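Local coordinates for thiamine-monophosphate kinase (PDB 1VQV), which probably catalyses the ATP-dependent phosphorylation of thiamine monophosphate to thiamine diphosphate, the active form of vitamin B1, as a homodimer, at residues B[195-200]-B[275-280]; B[67-72]-B[188-193]; B[232-237]-B[254-259]; B[217-222]-B[263-268]. All blocks are in the same frame, centred on the assembly; numbering follows the deposited sequence.

Contact 1 (B[195-200]-B[275-280])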
loop_
_atom_site.group_PDB
_atom_site.type_symbol
_atom_site.label_atom_id
_atom_site.label_comp_id
_atom_site.label_asym_id
_atom_site.label_seq_id
_atom_site.Cartn_x
_atom_site.Cartn_y
_atom_site.Cartn_z
ATOM N N VAL B 195 -15.325 4.168 18.289
ATOM C CA VAL B 195 -14.470 5.312 18.048
ATOM C C VAL B 195 -14.657 6.395 19.086
ATOM O O VAL B 195 -13.693 6.768 19.751
ATOM C CB VAL B 195 -14.645 5.863 16.599
ATOM C CG1 VAL B 195 -14.286 7.340 16.527
ATOM C CG2 VAL B 195 -13.712 5.092 15.661
ATOM N N LYS B 196 -15.885 6.881 19.252
ATOM C CA LYS B 196 -16.164 7.927 20.240
ATOM C C LYS B 196 -15.640 7.568 21.632
ATOM O O LYS B 196 -15.001 8.380 22.299
ATOM C CB LYS B 196 -17.664 8.173 20.314
ATOM C CG LYS B 196 -18.282 8.521 18.983
ATOM C CD LYS B 196 -17.715 9.825 18.441
ATOM C CE LYS B 196 -18.550 10.325 17.279
ATOM N NZ LYS B 196 -19.959 10.512 17.703
ATOM N N HIS B 197 -15.908 6.343 22.064
ATOM C CA HIS B 197 -15.468 5.918 23.377
ATOM C C HIS B 197 -13.959 5.894 23.512
ATOM O O HIS B 197 -13.421 6.363 24.503
ATOM C CB HIS B 197 -16.018 4.530 23.722
ATOM C CG HIS B 197 -15.709 4.107 25.122
ATOM N ND1 HIS B 197 -16.417 4.569 26.210
ATOM C CD2 HIS B 197 -14.713 3.334 25.619
ATOM C CE1 HIS B 197 -15.870 4.102 27.317
ATOM N NE2 HIS B 197 -14.836 3.349 26.985
ATOM N N ILE B 198 -13.279 5.344 22.514
ATOM C CA ILE B 198 -11.820 5.242 22.558
ATOM C C ILE B 198 -11.097 6.581 22.387
ATOM O O ILE B 198 -10.079 6.827 23.043
ATOM C CB ILE B 198 -11.310 4.267 21.484
ATOM C CG1 ILE B 198 -11.905 2.875 21.727
ATOM C CG2 ILE B 198 -9.798 4.222 21.503
ATOM C CD1 ILE B 198 -11.499 2.229 23.035
ATOM N N GLN B 199 -11.629 7.425 21.503
ATOM C CA GLN B 199 -11.065 8.742 21.220
ATOM C C GLN B 199 -11.401 9.688 22.366
ATOM O O GLN B 199 -11.198 10.898 22.256
ATOM C CB GLN B 199 -11.646 9.335 19.905
ATOM C CG GLN B 199 -13.048 10.012 20.036
ATOM C CD GLN B 199 -13.594 10.672 18.735
ATOM O OE1 GLN B 199 -13.763 10.018 17.695
ATOM N NE2 GLN B 199 -13.890 11.969 18.814
ATOM N N LYS B 200 -11.899 9.144 23.470
ATOM C CA LYS B 200 -12.310 9.978 24.591
ATOM C C LYS B 200 -12.005 9.442 25.977
ATOM O O LYS B 200 -11.866 10.218 26.919
ATOM C CB LYS B 200 -13.811 10.236 24.485
ATOM C CG LYS B 200 -14.451 10.937 25.669
ATOM C CD LYS B 200 -14.526 12.448 25.469
ATOM C CE LYS B 200 -15.555 13.050 26.413
ATOM N NZ LYS B 200 -16.852 12.334 26.251
ATOM N N PRO B 275 -23.004 2.728 28.550
ATOM C CA PRO B 275 -24.313 2.094 28.726
ATOM C C PRO B 275 -24.811 1.354 27.483
ATOM O O PRO B 275 -25.852 0.694 27.528
ATOM C CB PRO B 275 -25.210 3.279 29.038
ATOM C CG PRO B 275 -24.662 4.309 28.109
ATOM C CD PRO B 275 -23.171 4.182 28.353
ATOM N N PHE B 276 -24.072 1.477 26.380
ATOM C CA PHE B 276 -24.471 0.865 25.117
ATOM C C PHE B 276 -23.507 -0.131 24.483
ATOM O O PHE B 276 -23.925 -0.921 23.650
ATOM C CB PHE B 276 -24.768 1.952 24.083
ATOM C CG PHE B 276 -25.814 2.933 24.510
ATOM C CD1 PHE B 276 -25.496 4.279 24.667
ATOM C CD2 PHE B 276 -27.122 2.519 24.735
ATOM C CE1 PHE B 276 -26.459 5.195 25.041
ATOM C CE2 PHE B 276 -28.100 3.435 25.113
ATOM C CZ PHE B 276 -27.764 4.781 25.265
ATOM N N LEU B 277 -22.232 -0.100 24.862
ATOM C CA LEU B 277 -21.236 -1.005 24.282
ATOM C C LEU B 277 -21.004 -2.284 25.082
ATOM O O LEU B 277 -20.920 -2.246 26.312
ATOM C CB LEU B 277 -19.904 -0.272 24.115
ATOM C CG LEU B 277 -19.948 1.038 23.327
ATOM C CD1 LEU B 277 -18.573 1.684 23.326
ATOM C CD2 LEU B 277 -20.414 0.758 21.909
ATOM N N ASP B 278 -20.881 -3.407 24.363
ATOM C CA ASP B 278 -20.655 -4.737 24.955
ATOM C C ASP B 278 -19.257 -4.918 25.530
ATOM O O ASP B 278 -18.620 -5.970 25.418
ATOM C CB ASP B 278 -20.947 -5.847 23.933
ATOM C CG ASP B 278 -19.979 -5.854 22.754
ATOM O OD1 ASP B 278 -20.377 -6.340 21.687
ATOM O OD2 ASP B 278 -18.828 -5.403 22.875
HETATM N N MSE B 279 -18.814 -3.851 26.169
HETATM C CA MSE B 279 -17.521 -3.744 26.832
HETATM C C MSE B 279 -17.410 -4.769 27.983
HETATM O O MSE B 279 -18.386 -5.022 28.683
HETATM C CB MSE B 279 -17.444 -2.322 27.370
HETATM C CG MSE B 279 -16.115 -1.792 27.735
HETATM SE SE MSE B 279 -16.440 0.038 28.250
HETATM C CE MSE B 279 -17.595 0.629 26.789
ATOM N N THR B 280 -16.235 -5.363 28.169
ATOM C CA THR B 280 -16.031 -6.346 29.240
ATOM C C THR B 280 -14.676 -6.170 29.934
ATOM O O THR B 280 -13.619 -6.267 29.297
ATOM C CB THR B 280 -16.082 -7.785 28.702
ATOM O OG1 THR B 280 -17.330 -8.005 28.035
ATOM C CG2 THR B 280 -15.932 -8.785 29.834
#

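Contact 2 (B[67-72]-B[188-193])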
loop_
_atom_site.group_PDB
_atom_site.type_symbol
_atom_site.label_atom_id
_atom_site.label_comp_id
_atom_site.label_asym_id
_atom_site.label_seq_id
_atom_site.Cartn_x
_atom_site.Cartn_y
_atom_site.Cartn_z
ATOM N N VAL B 67 -9.996 -5.060 7.852
ATOM C CA VAL B 67 -8.799 -5.223 8.654
ATOM C C VAL B 67 -8.131 -3.867 8.857
ATOM O O VAL B 67 -7.741 -3.519 9.973
ATOM C CB VAL B 67 -7.802 -6.204 8.005
ATOM C CG1 VAL B 67 -6.544 -6.305 8.850
ATOM C CG2 VAL B 67 -8.441 -7.577 7.880
ATOM N N ASN B 68 -8.009 -3.086 7.792
ATOM C CA ASN B 68 -7.380 -1.782 7.919
ATOM C C ASN B 68 -8.163 -0.827 8.788
ATOM O O ASN B 68 -7.583 -0.008 9.495
ATOM C CB ASN B 68 -7.162 -1.146 6.553
ATOM C CG ASN B 68 -5.910 -1.626 5.911
ATOM O OD1 ASN B 68 -4.929 -1.877 6.593
ATOM N ND2 ASN B 68 -5.922 -1.751 4.598
ATOM N N VAL B 69 -9.486 -0.930 8.731
ATOM C CA VAL B 69 -10.356 -0.065 9.520
ATOM C C VAL B 69 -10.218 -0.369 11.020
ATOM O O VAL B 69 -10.266 0.532 11.849
ATOM C CB VAL B 69 -11.841 -0.234 9.078
ATOM C CG1 VAL B 69 -12.747 0.576 9.976
ATOM C CG2 VAL B 69 -12.014 0.204 7.630
ATOM N N SER B 70 -10.032 -1.642 11.353
ATOM C CA SER B 70 -9.892 -2.068 12.736
ATOM C C SER B 70 -8.660 -1.520 13.438
ATOM O O SER B 70 -8.623 -1.460 14.663
ATOM C CB SER B 70 -9.883 -3.591 12.822
ATOM O OG SER B 70 -11.191 -4.098 12.642
ATOM N N ASP B 71 -7.655 -1.139 12.655
ATOM C CA ASP B 71 -6.424 -0.574 13.183
ATOM C C ASP B 71 -6.593 0.917 13.393
ATOM O O ASP B 71 -6.139 1.462 14.403
ATOM C CB ASP B 71 -5.280 -0.811 12.216
ATOM C CG ASP B 71 -4.942 -2.262 12.081
ATOM O OD1 ASP B 71 -4.709 -2.904 13.133
ATOM O OD2 ASP B 71 -4.916 -2.758 10.927
ATOM N N VAL B 72 -7.217 1.569 12.414
ATOM C CA VAL B 72 -7.492 2.996 12.488
ATOM C C VAL B 72 -8.428 3.222 13.670
ATOM O O VAL B 72 -8.259 4.154 14.446
ATOM C CB VAL B 72 -8.218 3.515 11.223
ATOM C CG1 VAL B 72 -8.607 4.974 11.411
ATOM C CG2 VAL B 72 -7.331 3.355 9.995
ATOM N N PRO B 188 -15.422 -10.201 9.174
ATOM C CA PRO B 188 -15.464 -9.513 10.468
ATOM C C PRO B 188 -15.934 -8.068 10.331
ATOM O O PRO B 188 -15.868 -7.502 9.250
ATOM C CB PRO B 188 -14.023 -9.610 10.952
ATOM C CG PRO B 188 -13.243 -9.579 9.674
ATOM C CD PRO B 188 -14.033 -10.487 8.776
ATOM N N THR B 189 -16.445 -7.495 11.418
ATOM C CA THR B 189 -16.899 -6.104 11.429
ATOM C C THR B 189 -16.019 -5.316 12.406
ATOM O O THR B 189 -15.900 -5.677 13.573
ATOM C CB THR B 189 -18.389 -5.969 11.868
ATOM O OG1 THR B 189 -19.234 -6.682 10.955
ATOM C CG2 THR B 189 -18.816 -4.507 11.863
ATOM N N ALA B 190 -15.372 -4.264 11.916
ATOM C CA ALA B 190 -14.526 -3.449 12.766
ATOM C C ALA B 190 -15.440 -2.739 13.752
ATOM O O ALA B 190 -16.569 -2.375 13.413
ATOM C CB ALA B 190 -13.754 -2.443 11.935
ATOM N N ARG B 191 -14.942 -2.543 14.967
ATOM C CA ARG B 191 -15.704 -1.893 16.015
ATOM C C ARG B 191 -15.723 -0.401 15.826
ATOM O O ARG B 191 -15.417 0.358 16.737
ATOM C CB ARG B 191 -15.098 -2.243 17.362
ATOM C CG ARG B 191 -15.056 -3.726 17.579
ATOM C CD ARG B 191 -16.367 -4.340 17.155
ATOM N NE ARG B 191 -16.982 -5.052 18.264
ATOM C CZ ARG B 191 -18.049 -4.633 18.929
ATOM N NH1 ARG B 191 -18.648 -3.496 18.598
ATOM N NH2 ARG B 191 -18.503 -5.353 19.938
ATOM N N ILE B 192 -16.109 0.021 14.631
ATOM C CA ILE B 192 -16.127 1.431 14.322
ATOM C C ILE B 192 -17.088 2.145 15.243
ATOM O O ILE B 192 -17.118 3.378 15.290
ATOM C CB ILE B 192 -16.501 1.685 12.848
ATOM C CG1 ILE B 192 -16.327 3.176 12.554
ATOM C CG2 ILE B 192 -17.911 1.163 12.559
ATOM C CD1 ILE B 192 -16.444 3.558 11.116
ATOM N N ASP B 193 -17.853 1.351 15.990
ATOM C CA ASP B 193 -18.827 1.846 16.966
ATOM C C ASP B 193 -18.189 2.184 18.328
ATOM O O ASP B 193 -18.873 2.589 19.255
ATOM C CB ASP B 193 -19.952 0.811 17.144
ATOM C CG ASP B 193 -19.461 -0.516 17.716
ATOM O OD1 ASP B 193 -18.350 -0.971 17.395
ATOM O OD2 ASP B 193 -20.205 -1.140 18.487
#

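Contact 3 (B[232-237]-B[254-259])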
loop_
_atom_site.group_PDB
_atom_site.type_symbol
_atom_site.label_atom_id
_atom_site.label_comp_id
_atom_site.label_asym_id
_atom_site.label_seq_id
_atom_site.Cartn_x
_atom_site.Cartn_y
_atom_site.Cartn_z
ATOM N N GLU B 232 -11.605 -16.088 34.040
ATOM C CA GLU B 232 -13.057 -16.248 34.130
ATOM C C GLU B 232 -13.862 -14.958 33.942
ATOM O O GLU B 232 -15.054 -14.888 34.269
ATOM C CB GLU B 232 -13.438 -16.946 35.448
ATOM C CG GLU B 232 -13.013 -16.250 36.758
ATOM C CD GLU B 232 -14.143 -15.434 37.404
ATOM O OE1 GLU B 232 -15.317 -15.905 37.394
ATOM O OE2 GLU B 232 -13.852 -14.331 37.934
ATOM N N LYS B 233 -13.195 -13.950 33.389
ATOM C CA LYS B 233 -13.795 -12.656 33.098
ATOM C C LYS B 233 -13.819 -12.511 31.576
ATOM O O LYS B 233 -14.607 -11.749 31.019
ATOM C CB LYS B 233 -12.950 -11.550 33.711
ATOM C CG LYS B 233 -13.439 -11.079 35.052
ATOM C CD LYS B 233 -12.397 -10.172 35.690
ATOM C CE LYS B 233 -13.022 -9.142 36.638
ATOM N NZ LYS B 233 -11.998 -8.131 37.051
ATOM N N LEU B 234 -12.935 -13.264 30.926
ATOM C CA LEU B 234 -12.788 -13.296 29.477
ATOM C C LEU B 234 -14.125 -13.580 28.801
ATOM O O LEU B 234 -14.783 -14.579 29.100
ATOM C CB LEU B 234 -11.753 -14.364 29.102
ATOM C CG LEU B 234 -10.301 -13.935 28.835
ATOM C CD1 LEU B 234 -9.876 -12.829 29.765
ATOM C CD2 LEU B 234 -9.383 -15.135 28.977
ATOM N N PRO B 235 -14.547 -12.688 27.887
ATOM C CA PRO B 235 -15.806 -12.781 27.135
ATOM C C PRO B 235 -15.810 -13.923 26.136
ATOM O O PRO B 235 -15.086 -13.916 25.140
ATOM C CB PRO B 235 -15.912 -11.417 26.469
ATOM C CG PRO B 235 -14.478 -11.063 26.234
ATOM C CD PRO B 235 -13.800 -11.475 27.511
ATOM N N LEU B 236 -16.650 -14.903 26.426
ATOM C CA LEU B 236 -16.769 -16.082 25.603
ATOM C C LEU B 236 -18.123 -16.181 24.951
ATOM O O LEU B 236 -19.154 -16.091 25.610
ATOM C CB LEU B 236 -16.531 -17.314 26.453
ATOM C CG LEU B 236 -15.097 -17.804 26.660
ATOM C CD1 LEU B 236 -14.123 -16.675 26.916
ATOM C CD2 LEU B 236 -15.135 -18.786 27.802
ATOM N N SER B 237 -18.101 -16.381 23.641
ATOM C CA SER B 237 -19.320 -16.494 22.860
ATOM C C SER B 237 -19.922 -17.888 22.950
ATOM O O SER B 237 -19.224 -18.867 23.232
ATOM C CB SER B 237 -19.034 -16.139 21.399
ATOM O OG SER B 237 -19.276 -17.237 20.536
ATOM N N TYR B 254 -8.594 -20.601 23.741
ATOM C CA TYR B 254 -8.923 -19.866 22.524
ATOM C C TYR B 254 -9.007 -18.370 22.788
ATOM O O TYR B 254 -8.611 -17.563 21.950
ATOM C CB TYR B 254 -10.247 -20.366 21.929
ATOM C CG TYR B 254 -10.090 -21.574 21.037
ATOM C CD1 TYR B 254 -9.482 -22.737 21.514
ATOM C CD2 TYR B 254 -10.527 -21.550 19.707
ATOM C CE1 TYR B 254 -9.306 -23.845 20.697
ATOM C CE2 TYR B 254 -10.356 -22.655 18.875
ATOM C CZ TYR B 254 -9.743 -23.801 19.376
ATOM O OH TYR B 254 -9.542 -24.902 18.567
ATOM N N ALA B 255 -9.522 -18.000 23.956
ATOM C CA ALA B 255 -9.640 -16.594 24.303
ATOM C C ALA B 255 -8.260 -15.973 24.545
ATOM O O ALA B 255 -8.012 -14.824 24.175
ATOM C CB ALA B 255 -10.520 -16.426 25.540
ATOM N N LEU B 256 -7.359 -16.732 25.157
ATOM C CA LEU B 256 -6.026 -16.223 25.438
ATOM C C LEU B 256 -5.114 -16.302 24.213
ATOM O O LEU B 256 -4.281 -15.419 23.977
ATOM C CB LEU B 256 -5.412 -17.001 26.610
ATOM C CG LEU B 256 -6.167 -16.844 27.937
ATOM C CD1 LEU B 256 -5.773 -17.941 28.913
ATOM C CD2 LEU B 256 -5.891 -15.463 28.500
ATOM N N PHE B 257 -5.270 -17.352 23.423
ATOM C CA PHE B 257 -4.430 -17.494 22.248
ATOM C C PHE B 257 -5.214 -17.620 20.955
ATOM O O PHE B 257 -4.901 -18.472 20.131
ATOM C CB PHE B 257 -3.523 -18.710 22.408
ATOM C CG PHE B 257 -2.664 -18.661 23.632
ATOM C CD1 PHE B 257 -3.118 -19.189 24.839
ATOM C CD2 PHE B 257 -1.402 -18.071 23.582
ATOM C CE1 PHE B 257 -2.329 -19.134 25.977
ATOM C CE2 PHE B 257 -0.603 -18.010 24.713
ATOM C CZ PHE B 257 -1.065 -18.542 25.917
ATOM N N GLY B 258 -6.212 -16.759 20.766
ATOM C CA GLY B 258 -7.026 -16.832 19.565
ATOM C C GLY B 258 -6.502 -16.093 18.349
ATOM O O GLY B 258 -7.146 -16.074 17.297
ATOM N N GLY B 259 -5.334 -15.481 18.476
ATOM C CA GLY B 259 -4.798 -14.745 17.353
ATOM C C GLY B 259 -5.691 -13.557 17.043
ATOM O O GLY B 259 -6.284 -12.962 17.953
#

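Contact 4 (B[217-222]-B[263-268])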
loop_
_atom_site.group_PDB
_atom_site.type_symbol
_atom_site.label_atom_id
_atom_site.label_comp_id
_atom_site.label_asym_id
_atom_site.label_seq_id
_atom_site.Cartn_x
_atom_site.Cartn_y
_atom_site.Cartn_z
ATOM N N ASN B 217 1.015 -8.083 26.246
ATOM C CA ASN B 217 2.434 -7.931 26.545
ATOM C C ASN B 217 2.928 -6.653 25.888
ATOM O O ASN B 217 3.566 -5.815 26.528
ATOM C CB ASN B 217 3.237 -9.109 25.991
ATOM C CG ASN B 217 3.311 -10.272 26.953
ATOM O OD1 ASN B 217 2.286 -10.813 27.374
ATOM N ND2 ASN B 217 4.534 -10.667 27.307
ATOM N N HIS B 218 2.649 -6.521 24.596
ATOM C CA HIS B 218 3.050 -5.330 23.847
ATOM C C HIS B 218 2.514 -4.133 24.606
ATOM O O HIS B 218 3.145 -3.086 24.702
ATOM C CB HIS B 218 2.466 -5.367 22.430
ATOM C CG HIS B 218 3.114 -6.387 21.549
ATOM N ND1 HIS B 218 2.978 -7.741 21.758
ATOM C CD2 HIS B 218 3.944 -6.251 20.486
ATOM C CE1 HIS B 218 3.694 -8.398 20.860
ATOM N NE2 HIS B 218 4.290 -7.517 20.076
ATOM N N LEU B 219 1.338 -4.319 25.171
ATOM C CA LEU B 219 0.726 -3.276 25.940
ATOM C C LEU B 219 1.589 -3.026 27.179
ATOM O O LEU B 219 2.139 -1.939 27.343
ATOM C CB LEU B 219 -0.672 -3.716 26.329
ATOM C CG LEU B 219 -1.492 -2.677 27.076
ATOM C CD1 LEU B 219 -1.312 -1.296 26.454
ATOM C CD2 LEU B 219 -2.955 -3.111 27.024
ATOM N N ALA B 220 1.722 -4.045 28.029
ATOM C CA ALA B 220 2.517 -3.958 29.259
ATOM C C ALA B 220 3.919 -3.408 28.986
ATOM O O ALA B 220 4.324 -2.380 29.547
ATOM C CB ALA B 220 2.617 -5.338 29.910
ATOM N N GLN B 221 4.661 -4.101 28.128
ATOM C CA GLN B 221 5.994 -3.664 27.777
ATOM C C GLN B 221 5.990 -2.206 27.328
ATOM O O GLN B 221 6.662 -1.371 27.925
ATOM C CB GLN B 221 6.559 -4.548 26.667
ATOM C CG GLN B 221 7.074 -5.903 27.140
ATOM C CD GLN B 221 6.695 -7.039 26.186
ATOM O OE1 GLN B 221 6.948 -6.963 24.960
ATOM N NE2 GLN B 221 6.079 -8.100 26.739
ATOM N N ARG B 222 5.208 -1.888 26.298
ATOM C CA ARG B 222 5.164 -0.522 25.768
ATOM C C ARG B 222 4.749 0.590 26.730
ATOM O O ARG B 222 4.769 1.754 26.359
ATOM C CB ARG B 222 4.278 -0.442 24.517
ATOM C CG ARG B 222 4.693 -1.355 23.360
ATOM C CD ARG B 222 6.149 -1.189 22.911
ATOM N NE ARG B 222 6.438 -2.049 21.762
ATOM C CZ ARG B 222 7.604 -2.101 21.112
ATOM N NH1 ARG B 222 8.623 -1.331 21.497
ATOM N NH2 ARG B 222 7.749 -2.914 20.062
ATOM N N GLN B 263 -10.981 -7.338 17.727
ATOM C CA GLN B 263 -11.637 -6.722 18.870
ATOM C C GLN B 263 -10.643 -5.762 19.512
ATOM O O GLN B 263 -9.434 -5.875 19.317
ATOM C CB GLN B 263 -12.093 -7.776 19.883
ATOM C CG GLN B 263 -13.262 -8.639 19.421
ATOM C CD GLN B 263 -14.508 -7.834 19.057
ATOM O OE1 GLN B 263 -14.477 -6.610 18.981
ATOM N NE2 GLN B 263 -15.603 -8.528 18.820
ATOM N N LEU B 264 -11.155 -4.808 20.273
ATOM C CA LEU B 264 -10.308 -3.823 20.927
ATOM C C LEU B 264 -9.827 -4.232 22.311
ATOM O O LEU B 264 -10.543 -4.893 23.055
ATOM C CB LEU B 264 -11.059 -2.507 21.052
ATOM C CG LEU B 264 -11.459 -1.858 19.738
ATOM C CD1 LEU B 264 -12.407 -0.722 20.004
ATOM C CD2 LEU B 264 -10.201 -1.368 19.015
ATOM N N LEU B 265 -8.601 -3.836 22.640
ATOM C CA LEU B 265 -8.021 -4.087 23.956
ATOM C C LEU B 265 -7.585 -2.696 24.389
ATOM O O LEU B 265 -6.623 -2.156 23.852
ATOM C CB LEU B 265 -6.816 -5.013 23.870
ATOM C CG LEU B 265 -6.039 -5.196 25.172
ATOM C CD1 LEU B 265 -6.921 -5.790 26.237
ATOM C CD2 LEU B 265 -4.850 -6.094 24.924
ATOM N N PHE B 266 -8.315 -2.111 25.337
ATOM C CA PHE B 266 -8.039 -0.761 25.798
ATOM C C PHE B 266 -8.021 -0.658 27.309
ATOM O O PHE B 266 -8.365 -1.604 27.994
ATOM C CB PHE B 266 -9.084 0.209 25.210
ATOM C CG PHE B 266 -10.537 -0.164 25.502
ATOM C CD1 PHE B 266 -11.328 0.630 26.336
ATOM C CD2 PHE B 266 -11.126 -1.291 24.925
ATOM C CE1 PHE B 266 -12.681 0.308 26.586
ATOM C CE2 PHE B 266 -12.473 -1.617 25.174
ATOM C CZ PHE B 266 -13.245 -0.813 26.006
ATOM N N THR B 267 -7.597 0.484 27.838
ATOM C CA THR B 267 -7.571 0.668 29.281
ATOM C C THR B 267 -7.993 2.063 29.687
ATOM O O THR B 267 -7.713 3.046 28.995
ATOM C CB THR B 267 -6.181 0.444 29.901
ATOM O OG1 THR B 267 -5.360 1.588 29.649
ATOM C CG2 THR B 267 -5.530 -0.782 29.342
ATOM N N HIS B 268 -8.673 2.122 30.828
ATOM C CA HIS B 268 -9.131 3.359 31.432
ATOM C C HIS B 268 -9.809 3.077 32.777
ATOM O O HIS B 268 -10.121 1.926 33.094
ATOM C CB HIS B 268 -10.052 4.139 30.472
ATOM C CG HIS B 268 -11.323 3.432 30.097
ATOM N ND1 HIS B 268 -12.183 2.889 31.028
ATOM C CD2 HIS B 268 -11.944 3.305 28.899
ATOM C CE1 HIS B 268 -13.280 2.468 30.421
ATOM N NE2 HIS B 268 -13.160 2.711 29.130
#

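Contact 1 (B[195-200]-B[275-280])
H197 meets L277 and M279 where helix 195-201 packs against the loop joining strands 263-268 and 280-286, on the outer part of the alpha/beta domain that forms the C-terminal half of the chain. The aromatic contact comes first. M279, modelled as selenomethionine, reaches the ring from the opposite direction and puts its terminal methyl over the middle of one imidazole face: CE stands 3.9 Å from the H197 ring centroid, only 11° off the ring normal, a clear CH-pi contact. The selenium is farther round, with M279 SE 4.4 Å from that centroid and oblique to the ring. A bend at the last torsion of M279 (chi3 -46°) folds the methyl back over the ring.

The apolar packing is lighter. L277 lends one methyl, CD1, which lies 3.8 Å from H197 CB, close to the root of the imidazole.

Across the two segments there is no hydrogen bond; the polar end of the histidine is engaged by H268 of strand 263-268, through NE2 on both rings. With an alanine here, H268 would probably lose its NE2 partner and the M279 methyl the aromatic face it rests on. CG anti to the backbone N (chi1 -174°) directs the H197 ring to the loop, where NE2 and CE1 both lie 3.9 Å from M279 CE.

Contact 2 (B[67-72]-B[188-193])
V69 and S70, neighbours on helix 57-73, both close on A190 of the loop leading into helix 195-201. V69 comes first, and of its two methyls it is CG1 that does the touching, 3.7 Å from A190 CB. Its first torsion (chi1 175°) turns CG1 anti to the backbone N; the V69 side chain also packs on Y111 and L132.

S70 follows, at the point where the backbones come nearest, its CA 4.8 Å from A190 CA. Its hydroxyl lies beside the alanine, with S70 OG 3.1 Å from A190 CB, a contact of an oxygen with a methyl and no hydrogen bond; OG makes a weak bond to S66 O one turn back. Here the helix of the AIR synthase-related (PurM-like) N-terminal domain packs against the loop of the C-terminal half, close to the magnesium-binding site: the S70 side chain is about 3 Å from that of D207, a magnesium ligand.

D71, the next residue, binds three of the magnesium ions, and its side chain touches D27 and T41. Just past A190 the loop makes an inverse gamma turn centred on R191. The guanidinium of R191 holds D193 edge-on, NH1 to OD1 at 2.8 Å in a salt bridge that uses the syn lone pair of OD1, and its NH2 forms a second salt bridge with D278.

Contact 3 (B[232-237]-B[254-259])
A255, near the end of helix 251-256, is met by two leucines of the loop between strand 226-229 and helix 238-246. Its single methyl points at that loop and is shared between them: A255 CB lies 3.8 Å from L234 CD2 and 3.9 Å from L236 CD1. L236 stretches its end toward the helix from its own place farther along the loop, its CG anti to the carbonyl carbon (chi1 -86°); of its two methyls, CD1 touches the alanine. With nothing beyond CB at A255, the backbones can approach to 6.9 Å between L234 CA and A255 CA.

L256, the next residue, meets L234 alone. The two side chains cross at about a right angle, and the contact runs from methyl to methyl, L234 CD2 to L256 CD2 at 3.5 Å. Both also lean on L212 at the start of helix 212-222, while L234 reaches I282 on strand 280-286, which places the pair in the hydrophobic layer between the sheet and its helices.

At F257 the chain leaves the helix, and the phenylalanine turns off toward V213 and V298. Backbone bonds of P235 to L157 and of L256 to V213 hold each segment separately. Loop and helix are joined to each other purely by aliphatic packing; between them nothing directional fixes the register, so the fit of the leucine ends round the alanine probably matters.

Contact 4 (B[217-222]-B[263-268])
L219 of helix 212-222 points toward strand 263-268 and has the largest share of the buried surface, with L265 and T267 as its two partners. A single methyl does the work: L219 CD2 sits 4.1 Å from L265 CD2 and 4.2 Å from T267 CG2, bridging two residues that are one apart on the strand and so project from the same face of it. The leucines cross obliquely. In each, CG is anti to the backbone N (chi1 -176° for L219, 173° for L265), which brings both isobutyl ends together between helix and strand.

T267 presents its methyl to the helix and keeps its hydroxyl for another purpose. With OG1 placed between the backbone N and the carbonyl carbon (chi1 77°), the oxygen hydrogen-bonds to D149, and the threonine meets L219 as a purely apolar group. L219 rests on the neighbouring strand as well, against A204 and M206, so its end lies across two adjacent strands of the sheet. On the far side of strand 263-268, L264 and F266 pack on I198 of helix 195-201.

The backbones stay well apart, L219 CA to L265 CA being 9.0 Å. This is the helix-on-sheet packing of a beta-alpha-beta crossover: helix 212-222 connects strands 204-208 and 226-229, which run parallel with three other strands between them, and strand 263-268 is one of those it passes over.

In the fold
Strand 263-268 of contact 4 ties three of the contacts together. Contact 1 is probably hydrogen-bonded to it through H197 NE2 and H268 NE2, 2.8 Å apart, while R191 of contact 2 makes a weak hydrogen bond to Q263, NE to OE1 at 3.0 Å. Contacts 1 and 2 join directly where D278 OD1 lies 2.7 Å from R191 NH2. Contact 3 meets contact 1 where T280 CG2 packs 3.5 Å from K233 O. Contact 2 holds D71 of the metal site, whereas L265 of contact 4 is about 7 Å from magnesium ligand D207 and L219 about 5 Å from ATP-binding R142, side chain to side chain. Contact 1 lies away from these sites.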